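Local coordinates for blue (Type 1) copper domain protein (PDB 5FC9) that binds a copper ion through its plastocyanin/azurin-family cupredoxin domain, in an open mononuclear type 1 site, and probably serves in electron transfer, at residues G29-T35 against D66-F72; A2-P7 against Y19-L24; V40-S46 against F57-L62. One frame throughout, in Å; residues are numbered along the deposited sequence.

Contact 1: G29-T35 against D66-F72; sequences GTTVTWT and DRFEHVF
At the edge of the W34 indole F68 O lies in the ring plane, 3.5 Å from W34 CE3, with H70 CB farther along the same rim; V32 CG1 rests over one face. The F72 ring has H70 CD2 over the centre of one face and W34 CH2 at its edge, 4.0 Å from F72 CE1. F68 meets the indole obliquely, the planes 34° apart and F68 CD2 3.6 Å from W34 CE3. These aromatics fill one side of two antiparallel strands, 30-35 and 67-72, of the cupredoxin sandwich, and Y80 from the other sheet meets W34 edge-to-face. Backbone bonds pair V32 with H70 and W34 with F68. H70 has been seen to bind a second copper, which is not bound to this chain. Where strand 30-35 begins, G29 and T30 both face F72 in a G1 beta bulge.

The reverse side, with T31, T33, T35, R67, E69 and V71, is largely polar. T33 OG1, held beside its own backbone N (chi1 -56°), donates to E69 OE2 at 2.7 Å, coming from above the carboxylate plane. The extended R67 chain brings NE within 2.8 Å of T35 OG1, which is tilted 29° from the guanidinium plane. The two hydroxyls thus act in opposite senses, and are likely to satisfy part of the polar demand of the presumably charged E69 and R67.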
loop_
_atom_site.group_PDB
_atom_site.type_symbol
_atom_site.label_atom_id
_atom_site.label_comp_id
_atom_site.label_asym_id
_atom_site.label_seq_id
_atom_site.Cartn_x
_atom_site.Cartn_y
_atom_site.Cartn_z
ATOM N N GLY A 29 -14.986 14.672 29.572
ATOM C CA GLY A 29 -14.187 15.457 30.498
ATOM C C GLY A 29 -12.756 14.973 30.663
ATOM O O GLY A 29 -11.975 15.581 31.389
ATOM N N THR A 30 -12.414 13.882 29.982
ATOM C CA THR A 30 -11.099 13.259 30.105
ATOM C C THR A 30 -10.022 14.048 29.354
ATOM O O THR A 30 -10.278 14.604 28.284
ATOM C CB THR A 30 -11.138 11.803 29.583
ATOM O OG1 THR A 30 -12.082 11.044 30.350
ATOM C CG2 THR A 30 -9.774 11.136 29.677
ATOM N N THR A 31 -8.828 14.119 29.941
ATOM C CA THR A 31 -7.659 14.662 29.274
ATOM C C THR A 31 -6.934 13.531 28.551
ATOM O O THR A 31 -6.503 12.560 29.178
ATOM C CB THR A 31 -6.689 15.341 30.268
ATOM O OG1 THR A 31 -7.319 16.494 30.842
ATOM C CG2 THR A 31 -5.414 15.773 29.556
ATOM N N VAL A 32 -6.827 13.657 27.227
ATOM C CA VAL A 32 -6.141 12.664 26.408
ATOM C C VAL A 32 -4.724 13.135 26.091
ATOM O O VAL A 32 -4.515 14.296 25.749
ATOM C CB VAL A 32 -6.908 12.401 25.096
ATOM C CG1 VAL A 32 -6.103 11.484 24.172
ATOM C CG2 VAL A 32 -8.257 11.799 25.410
ATOM N N THR A 33 -3.750 12.236 26.227
ATOM C CA THR A 33 -2.361 12.574 25.945
ATOM C C THR A 33 -1.801 11.704 24.827
ATOM O O THR A 33 -1.772 10.481 24.953
ATOM C CB THR A 33 -1.468 12.404 27.189
ATOM O OG1 THR A 33 -1.997 13.193 28.262
ATOM C CG2 THR A 33 -0.046 12.856 26.891
ATOM N N TRP A 34 -1.367 12.346 23.753
ATOM C CA TRP A 34 -0.638 11.655 22.686
ATOM C C TRP A 34 0.856 11.762 22.931
ATOM O O TRP A 34 1.339 12.829 23.302
ATOM C CB TRP A 34 -0.931 12.256 21.308
ATOM C CG TRP A 34 -2.267 11.954 20.688
ATOM C CD1 TRP A 34 -2.532 11.004 19.733
ATOM C CD2 TRP A 34 -3.496 12.654 20.904
ATOM N NE1 TRP A 34 -3.855 11.055 19.365
ATOM C CE2 TRP A 34 -4.473 12.055 20.077
ATOM C CE3 TRP A 34 -3.877 13.714 21.738
ATOM C CZ2 TRP A 34 -5.792 12.484 20.047
ATOM C CZ3 TRP A 34 -5.197 14.141 21.707
ATOM C CH2 TRP A 34 -6.136 13.521 20.874
ATOM N N THR A 35 1.592 10.681 22.683
ATOM C CA THR A 35 3.041 10.735 22.757
ATOM C C THR A 35 3.618 10.252 21.434
ATOM O O THR A 35 3.196 9.213 20.928
ATOM C CB THR A 35 3.593 9.871 23.900
ATOM O OG1 THR A 35 3.070 10.352 25.147
ATOM C CG2 THR A 35 5.107 9.949 23.943
ATOM N N ASP A 66 7.879 14.017 22.244
ATOM C CA ASP A 66 6.931 15.097 22.545
ATOM C C ASP A 66 5.530 14.574 22.795
ATOM O O ASP A 66 5.131 13.508 22.305
ATOM C CB ASP A 66 6.869 16.125 21.409
ATOM C CG ASP A 66 8.013 17.102 21.441
ATOM O OD1 ASP A 66 8.787 17.084 22.426
ATOM O OD2 ASP A 66 8.126 17.900 20.487
ATOM N N ARG A 67 4.776 15.371 23.541
ATOM C CA ARG A 67 3.420 15.025 23.926
ATOM C C ARG A 67 2.461 16.130 23.539
ATOM O O ARG A 67 2.853 17.293 23.405
ATOM C CB ARG A 67 3.344 14.759 25.430
ATOM C CG ARG A 67 4.182 13.570 25.864
ATOM C CD ARG A 67 3.816 13.063 27.246
ATOM N NE ARG A 67 4.130 11.641 27.362
ATOM C CZ ARG A 67 5.224 11.151 27.937
ATOM N NH1 ARG A 67 6.120 11.968 28.480
ATOM N NH2 ARG A 67 5.415 9.839 27.978
ATOM N N PHE A 68 1.205 15.752 23.342
ATOM C CA PHE A 68 0.142 16.710 23.050
ATOM C C PHE A 68 -1.096 16.303 23.824
ATOM O O PHE A 68 -1.443 15.124 23.871
ATOM C CB PHE A 68 -0.153 16.763 21.546
ATOM C CG PHE A 68 -1.399 17.540 21.202
ATOM C CD1 PHE A 68 -1.436 18.919 21.354
ATOM C CD2 PHE A 68 -2.525 16.885 20.722
ATOM C CE1 PHE A 68 -2.587 19.636 21.032
ATOM C CE2 PHE A 68 -3.676 17.588 20.405
ATOM C CZ PHE A 68 -3.706 18.967 20.563
ATOM N N GLU A 69 -1.754 17.274 24.456
ATOM C CA GLU A 69 -2.924 16.973 25.272
ATOM C C GLU A 69 -4.153 17.732 24.794
ATOM O O GLU A 69 -4.050 18.855 24.305
ATOM C CB GLU A 69 -2.661 17.307 26.745
ATOM C CG GLU A 69 -1.557 16.472 27.382
ATOM C CD GLU A 69 -1.613 16.474 28.899
ATOM O OE1 GLU A 69 -2.060 17.487 29.479
ATOM O OE2 GLU A 69 -1.217 15.454 29.510
ATOM N N HIS A 70 -5.309 17.094 24.934
ATOM C CA HIS A 70 -6.590 17.766 24.712
ATOM C C HIS A 70 -7.654 17.249 25.676
ATOM O O HIS A 70 -7.778 16.039 25.898
ATOM C CB HIS A 70 -7.055 17.577 23.269
ATOM C CG HIS A 70 -8.333 18.290 22.945
ATOM N ND1 HIS A 70 -8.399 19.657 22.786
ATOM C CD2 HIS A 70 -9.586 17.824 22.735
ATOM C CE1 HIS A 70 -9.641 20.003 22.496
ATOM N NE2 HIS A 70 -10.383 18.912 22.462
ATOM N N VAL A 71 -8.429 18.171 26.251
ATOM C CA VAL A 71 -9.540 17.780 27.109
ATOM C C VAL A 71 -10.817 17.632 26.286
ATOM O O VAL A 71 -11.246 18.575 25.627
ATOM C CB VAL A 71 -9.776 18.799 28.250
ATOM C CG1 VAL A 71 -10.877 18.302 29.166
ATOM C CG2 VAL A 71 -8.493 19.026 29.038
ATOM N N PHE A 72 -11.412 16.443 26.329
ATOM C CA PHE A 72 -12.636 16.161 25.585
ATOM C C PHE A 72 -13.863 16.352 26.478
ATOM O O PHE A 72 -14.154 15.508 27.322
ATOM C CB PHE A 72 -12.607 14.737 25.019
ATOM C CG PHE A 72 -11.723 14.581 23.817
ATOM C CD1 PHE A 72 -10.369 14.325 23.963
ATOM C CD2 PHE A 72 -12.248 14.681 22.537
ATOM C CE1 PHE A 72 -9.549 14.175 22.849
ATOM C CE2 PHE A 72 -11.434 14.538 21.424
ATOM C CZ PHE A 72 -10.081 14.285 21.583
#

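Contact 2: A2-P7 against Y19-L24; sequences AQIIIP and YSPLNL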
loop_
_atom_site.group_PDB
_atom_site.type_symbol
_atom_site.label_atom_id
_atom_site.label_comp_id
_atom_site.label_asym_id
_atom_site.label_seq_id
_atom_site.Cartn_x
_atom_site.Cartn_y
_atom_site.Cartn_z
ATOM N N ALA A 2 -5.184 8.572 30.018
ATOM C CA ALA A 2 -5.897 8.190 28.798
ATOM C C ALA A 2 -4.956 8.557 27.655
ATOM O O ALA A 2 -4.880 9.714 27.237
ATOM C CB ALA A 2 -7.216 8.916 28.683
ATOM N N GLN A 3 -4.226 7.563 27.176
ATOM C CA GLN A 3 -3.080 7.817 26.320
ATOM C C GLN A 3 -3.243 7.182 24.959
ATOM O O GLN A 3 -3.826 6.099 24.835
ATOM C CB GLN A 3 -1.793 7.281 26.956
ATOM C CG GLN A 3 -1.413 7.940 28.263
ATOM C CD GLN A 3 -0.098 7.391 28.786
ATOM O OE1 GLN A 3 0.864 7.215 28.025
ATOM N NE2 GLN A 3 -0.048 7.102 30.078
ATOM N N ILE A 4 -2.714 7.870 23.954
ATOM C CA ILE A 4 -2.554 7.289 22.629
ATOM C C ILE A 4 -1.083 7.387 22.272
ATOM O O ILE A 4 -0.497 8.463 22.358
ATOM C CB ILE A 4 -3.394 8.010 21.570
ATOM C CG1 ILE A 4 -4.883 7.920 21.921
ATOM C CG2 ILE A 4 -3.105 7.424 20.171
ATOM C CD1 ILE A 4 -5.756 8.975 21.272
ATOM N N ILE A 5 -0.488 6.268 21.862
ATOM C CA ILE A 5 0.908 6.258 21.474
ATOM C C ILE A 5 1.045 6.254 19.957
ATOM O O ILE A 5 0.350 5.495 19.284
ATOM C CB ILE A 5 1.634 5.031 22.026
ATOM C CG1 ILE A 5 1.549 5.010 23.557
ATOM C CG2 ILE A 5 3.087 5.003 21.539
ATOM C CD1 ILE A 5 2.327 3.882 24.185
ATOM N N ILE A 6 1.907 7.118 19.432
ATOM C CA ILE A 6 2.321 7.024 18.036
ATOM C C ILE A 6 3.589 6.171 18.011
ATOM O O ILE A 6 4.638 6.604 18.484
ATOM C CB ILE A 6 2.590 8.410 17.398
ATOM C CG1 ILE A 6 1.447 9.388 17.697
ATOM C CG2 ILE A 6 2.802 8.267 15.901
ATOM C CD1 ILE A 6 1.759 10.813 17.253
ATOM N N PRO A 7 3.493 4.933 17.499
ATOM C CA PRO A 7 4.636 4.039 17.677
ATOM C C PRO A 7 5.733 4.230 16.645
ATOM O O PRO A 7 5.544 4.854 15.592
ATOM C CB PRO A 7 4.007 2.651 17.529
ATOM C CG PRO A 7 2.903 2.873 16.528
ATOM C CD PRO A 7 2.332 4.235 16.911
ATOM N N TYR A 19 -1.783 4.127 15.290
ATOM C CA TYR A 19 -1.940 4.667 16.643
ATOM C C TYR A 19 -2.436 3.605 17.604
ATOM O O TYR A 19 -3.250 2.770 17.238
ATOM C CB TYR A 19 -2.927 5.840 16.646
ATOM C CG TYR A 19 -2.609 6.927 15.645
ATOM C CD1 TYR A 19 -1.323 7.448 15.534
ATOM C CD2 TYR A 19 -3.592 7.421 14.807
ATOM C CE1 TYR A 19 -1.027 8.436 14.609
ATOM C CE2 TYR A 19 -3.314 8.403 13.872
ATOM C CZ TYR A 19 -2.026 8.911 13.776
ATOM O OH TYR A 19 -1.712 9.886 12.858
ATOM N N SER A 20 -1.952 3.660 18.845
ATOM C CA SER A 20 -2.284 2.660 19.848
ATOM C C SER A 20 -2.846 3.309 21.104
ATOM O O SER A 20 -2.106 3.951 21.837
ATOM C CB SER A 20 -1.039 1.842 20.200
ATOM O OG SER A 20 -1.351 0.784 21.086
ATOM N N PRO A 21 -4.148 3.130 21.368
ATOM C CA PRO A 21 -5.122 2.375 20.582
ATOM C C PRO A 21 -5.641 3.184 19.409
ATOM O O PRO A 21 -5.600 4.414 19.446
ATOM C CB PRO A 21 -6.246 2.117 21.583
ATOM C CG PRO A 21 -6.179 3.290 22.493
ATOM C CD PRO A 21 -4.708 3.604 22.666
ATOM N N LEU A 22 -6.153 2.502 18.394
ATOM C CA LEU A 22 -6.642 3.170 17.200
ATOM C C LEU A 22 -7.977 3.875 17.471
ATOM O O LEU A 22 -8.299 4.874 16.831
ATOM C CB LEU A 22 -6.776 2.156 16.069
ATOM C CG LEU A 22 -6.983 2.704 14.663
ATOM C CD1 LEU A 22 -5.880 3.673 14.304
ATOM C CD2 LEU A 22 -7.015 1.527 13.701
ATOM N N ASN A 23 -8.750 3.332 18.408
ATOM C CA ASN A 23 -9.935 4.009 18.925
ATOM C C ASN A 23 -9.820 4.066 20.433
ATOM O O ASN A 23 -9.855 3.031 21.092
ATOM C CB ASN A 23 -11.236 3.297 18.532
ATOM C CG ASN A 23 -12.473 4.002 19.091
ATOM O OD1 ASN A 23 -12.514 5.230 19.161
ATOM N ND2 ASN A 23 -13.474 3.225 19.496
ATOM N N LEU A 24 -9.649 5.269 20.967
ATOM C CA LEU A 24 -9.555 5.455 22.409
ATOM C C LEU A 24 -10.937 5.767 22.955
ATOM O O LEU A 24 -11.524 6.777 22.584
ATOM C CB LEU A 24 -8.578 6.585 22.745
ATOM C CG LEU A 24 -8.465 6.903 24.240
ATOM C CD1 LEU A 24 -7.713 5.803 24.954
ATOM C CD2 LEU A 24 -7.816 8.273 24.481
#
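Y19 lies beside I6 with both side chains pointing the same way, Y19 CD1 4.0 Å from I6 CG1, where a loop of the cupredoxin beta sandwich runs along the outer edge of strand 3-6 before entering strand 23-26 of the other sheet. Y19 CG stands anti to the carbonyl carbon (chi1 -53°), which carries the ring inward past I6; Y19 CB touches I4 CG2 on the way. The phenol oxygen is hydrogen-bonded to R88 O, and the ring also meets Y80 and C82, so this tyrosine flanks the copper site.

S20 makes the one beta bridge of the contact, an antiparallel hydrogen-bonded pair with I5. I5 N gives a nearly straight bond to S20 O, 2.8 Å long with 174° at the hydrogen, although the donor is tilted from the carbonyl plane. S20 N returns a 3.0 Å bond to I5 O, in the carbonyl plane. Both backbone polar groups of I5 are thereby used on this edge, while I4 and I6 bond to T33 and T35 of the neighbouring strand.

P21 follows a cis peptide bond, and its CD comes within 3.4 Å of Q3 O. The chain then swings away from strand 3-6: L22 and N23 face a second subunit, packing on K79 and N23 of that subunit. It returns at L24, whose side chain points back toward strand 3-6. With CG anti to the backbone N (chi1 177°), the leucine sends CD2 across I4 at 3.9 Å from I4 CD1. The same methyl reaches A2 CB at 4.3 Å, and the other branch, CD1, lies 3.9 Å from Q3 O.

Contact 3: V40-S46 against F57-L62; sequences VPHNIQS and FNSPPL. With CU (copper (II) ion), chain E.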
loop_
_atom_site.group_PDB
_atom_site.type_symbol
_atom_site.label_atom_id
_atom_site.label_comp_id
_atom_site.label_asym_id
_atom_site.label_seq_id
_atom_site.Cartn_x
_atom_site.Cartn_y
_atom_site.Cartn_z
ATOM N N VAL A 40 10.367 10.051 13.613
ATOM C CA VAL A 40 10.158 11.198 12.731
ATOM C C VAL A 40 9.083 12.099 13.338
ATOM O O VAL A 40 8.319 11.657 14.194
ATOM C CB VAL A 40 9.731 10.781 11.295
ATOM C CG1 VAL A 40 10.796 9.880 10.654
ATOM C CG2 VAL A 40 8.360 10.115 11.298
ATOM N N PRO A 41 9.018 13.368 12.898
ATOM C CA PRO A 41 7.947 14.227 13.424
ATOM C C PRO A 41 6.551 13.761 13.015
ATOM O O PRO A 41 6.367 13.180 11.936
ATOM C CB PRO A 41 8.253 15.595 12.803
ATOM C CG PRO A 41 9.682 15.539 12.407
ATOM C CD PRO A 41 9.944 14.115 12.031
ATOM N N HIS A 42 5.580 14.025 13.887
ATOM C CA HIS A 42 4.181 13.761 13.607
ATOM C C HIS A 42 3.368 14.926 14.096
ATOM O O HIS A 42 3.867 15.753 14.842
ATOM C CB HIS A 42 3.718 12.482 14.296
ATOM C CG HIS A 42 4.279 11.240 13.682
ATOM N ND1 HIS A 42 3.931 10.814 12.420
ATOM C CD2 HIS A 42 5.162 10.332 14.157
ATOM C CE1 HIS A 42 4.577 9.695 12.138
ATOM N NE2 HIS A 42 5.330 9.380 13.178
ATOM N N ASN A 43 2.116 15.000 13.676
ATOM C CA ASN A 43 1.200 15.909 14.350
ATOM C C ASN A 43 -0.161 15.241 14.486
ATOM O O ASN A 43 -0.397 14.148 13.959
ATOM C CB ASN A 43 1.110 17.263 13.619
ATOM C CG ASN A 43 0.631 17.133 12.191
ATOM O OD1 ASN A 43 -0.440 16.600 11.935
ATOM N ND2 ASN A 43 1.424 17.621 11.253
ATOM N N ILE A 44 -1.037 15.886 15.251
ATOM C CA ILE A 44 -2.368 15.374 15.518
ATOM C C ILE A 44 -3.365 16.455 15.120
ATOM O O ILE A 44 -3.375 17.532 15.708
ATOM C CB ILE A 44 -2.549 14.999 17.009
ATOM C CG1 ILE A 44 -1.600 13.851 17.401
ATOM C CG2 ILE A 44 -4.000 14.635 17.300
ATOM C CD1 ILE A 44 -1.854 12.551 16.665
ATOM N N GLN A 45 -4.187 16.182 14.110
ATOM C CA GLN A 45 -5.186 17.162 13.663
ATOM C C GLN A 45 -6.566 16.545 13.578
ATOM O O GLN A 45 -6.760 15.535 12.897
ATOM C CB GLN A 45 -4.822 17.730 12.287
ATOM C CG GLN A 45 -3.398 18.200 12.147
ATOM C CD GLN A 45 -3.138 19.465 12.900
ATOM O OE1 GLN A 45 -4.009 20.324 12.995
ATOM N NE2 GLN A 45 -1.935 19.597 13.450
ATOM N N SER A 46 -7.542 17.176 14.221
ATOM C CA SER A 46 -8.933 16.766 14.060
ATOM C C SER A 46 -9.362 17.006 12.609
ATOM O O SER A 46 -8.988 18.016 12.003
ATOM C CB SER A 46 -9.827 17.536 15.041
ATOM O OG SER A 46 -9.460 18.900 15.052
ATOM N N PHE A 57 -8.937 19.953 17.897
ATOM C CA PHE A 57 -7.671 19.667 18.567
ATOM C C PHE A 57 -6.608 19.499 17.494
ATOM O O PHE A 57 -6.728 18.681 16.576
ATOM C CB PHE A 57 -7.765 18.452 19.513
ATOM C CG PHE A 57 -8.326 17.202 18.891
ATOM C CD1 PHE A 57 -9.693 17.006 18.786
ATOM C CD2 PHE A 57 -7.472 16.199 18.438
ATOM C CE1 PHE A 57 -10.205 15.846 18.235
ATOM C CE2 PHE A 57 -7.977 15.038 17.893
ATOM C CZ PHE A 57 -9.340 14.860 17.780
ATOM N N ASN A 58 -5.594 20.345 17.590
ATOM C CA ASN A 58 -4.647 20.546 16.515
ATOM C C ASN A 58 -3.281 20.840 17.098
ATOM O O ASN A 58 -3.023 21.932 17.609
ATOM C CB ASN A 58 -5.091 21.690 15.603
ATOM C CG ASN A 58 -6.522 21.533 15.122
ATOM O OD1 ASN A 58 -7.467 21.912 15.823
ATOM N ND2 ASN A 58 -6.693 20.983 13.916
ATOM N N SER A 59 -2.405 19.847 17.012
ATOM C CA SER A 59 -1.115 19.912 17.676
ATOM C C SER A 59 -0.075 20.677 16.878
ATOM O O SER A 59 -0.177 20.833 15.655
ATOM C CB SER A 59 -0.607 18.489 17.952
ATOM O OG SER A 59 0.066 18.000 16.808
ATOM N N PRO A 60 0.956 21.172 17.572
ATOM C CA PRO A 60 2.161 21.604 16.874
ATOM C C PRO A 60 2.883 20.373 16.324
ATOM O O PRO A 60 2.476 19.252 16.641
ATOM C CB PRO A 60 2.992 22.284 17.979
ATOM C CG PRO A 60 2.086 22.425 19.139
ATOM C CD PRO A 60 1.076 21.337 19.027
ATOM N N PRO A 61 3.942 20.571 15.528
ATOM C CA PRO A 61 4.761 19.405 15.192
ATOM C C PRO A 61 5.260 18.746 16.475
ATOM O O PRO A 61 5.709 19.448 17.394
ATOM C CB PRO A 61 5.919 19.996 14.385
ATOM C CG PRO A 61 5.435 21.334 13.922
ATOM C CD PRO A 61 4.487 21.820 14.967
ATOM N N LEU A 62 5.139 17.424 16.548
ATOM C CA LEU A 62 5.604 16.652 17.692
ATOM C C LEU A 62 6.926 15.996 17.347
ATOM O O LEU A 62 6.972 15.093 16.503
ATOM C CB LEU A 62 4.590 15.581 18.089
ATOM C CG LEU A 62 3.177 16.110 18.341
ATOM C CD1 LEU A 62 2.208 14.966 18.619
ATOM C CD2 LEU A 62 3.209 17.085 19.506
HETATM CU CU CU E . 2.611 11.394 11.067
HETATM O O HOH W 1 1.095 9.848 11.659
#
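S59 OG is gripped twice: I44 N donates to it at 2.8 Å, and the hydroxyl gives its own proton to P60 O at 2.7 Å. Its chi1 of 85° sets the oxygen between the backbone N and the carbonyl carbon, where it stands in for a main-chain acceptor across from I44. S59 N completes the exchange by bonding to I44 O. This side-chain link spans a gap in the pairing, since H42 bridges L62 and Q45 bridges N58 with the register shifted by one residue between them.

The Q45 and N58 side chains cross at about a right angle. Q45, bent at chi2 (-72°), presents OE1 to N58 ND2 at 2.9 Å, almost exactly in the N58 amide plane, while Q45 NE2 makes a weak bond to S59 O. A leucine here would remove both amide ends and would probably leave S59 O and one N58 ND2 hydrogen without these mates. Farther on, S46 CB packs over one face of the F57 ring, 3.8 Å from its centroid, and I44 CG2 lies in plane at the ring edge. F57 N donates to S46 OG, a hydroxyl also bonded to I54 O.

At the other end L62 N meets H42 O at 2.7 Å, and H42 N returns a bond to L62 O. The imidazole projects from this paired backbone to bind copper through ND1 at 2.0 Å; C82, H85 and a water complete the site. H42 NE2 is hydrogen-bonded to D38 OD2. Held at both nitrogens, the ring is probably restrained in its rotation, while the backbone pairing with L62 fixes where the side chain starts.

Contacts 1 and 2, centres about 11 Å apart, share a sheet: T33 N lies 2.9 Å from A2 O and T35 O 2.9 Å from I6 N, joining strand 30-36 to strand 3-6. Contact 3, centred about 12 Å from contact 1, packs against its aromatic side, with W34 CD1 3.5 Å from I44 CD1 and H70 CG 3.5 Å from F57 CB. Contacts 2 and 3 lie on opposite sides of the chain's centre yet meet near the metal, where I6 CG2 is 3.6 Å from H42 CD2. Contact 3 supplies the ligand H42; the nearest side-chain atoms of Y19 and W34 are about 5 and 10 Å from copper.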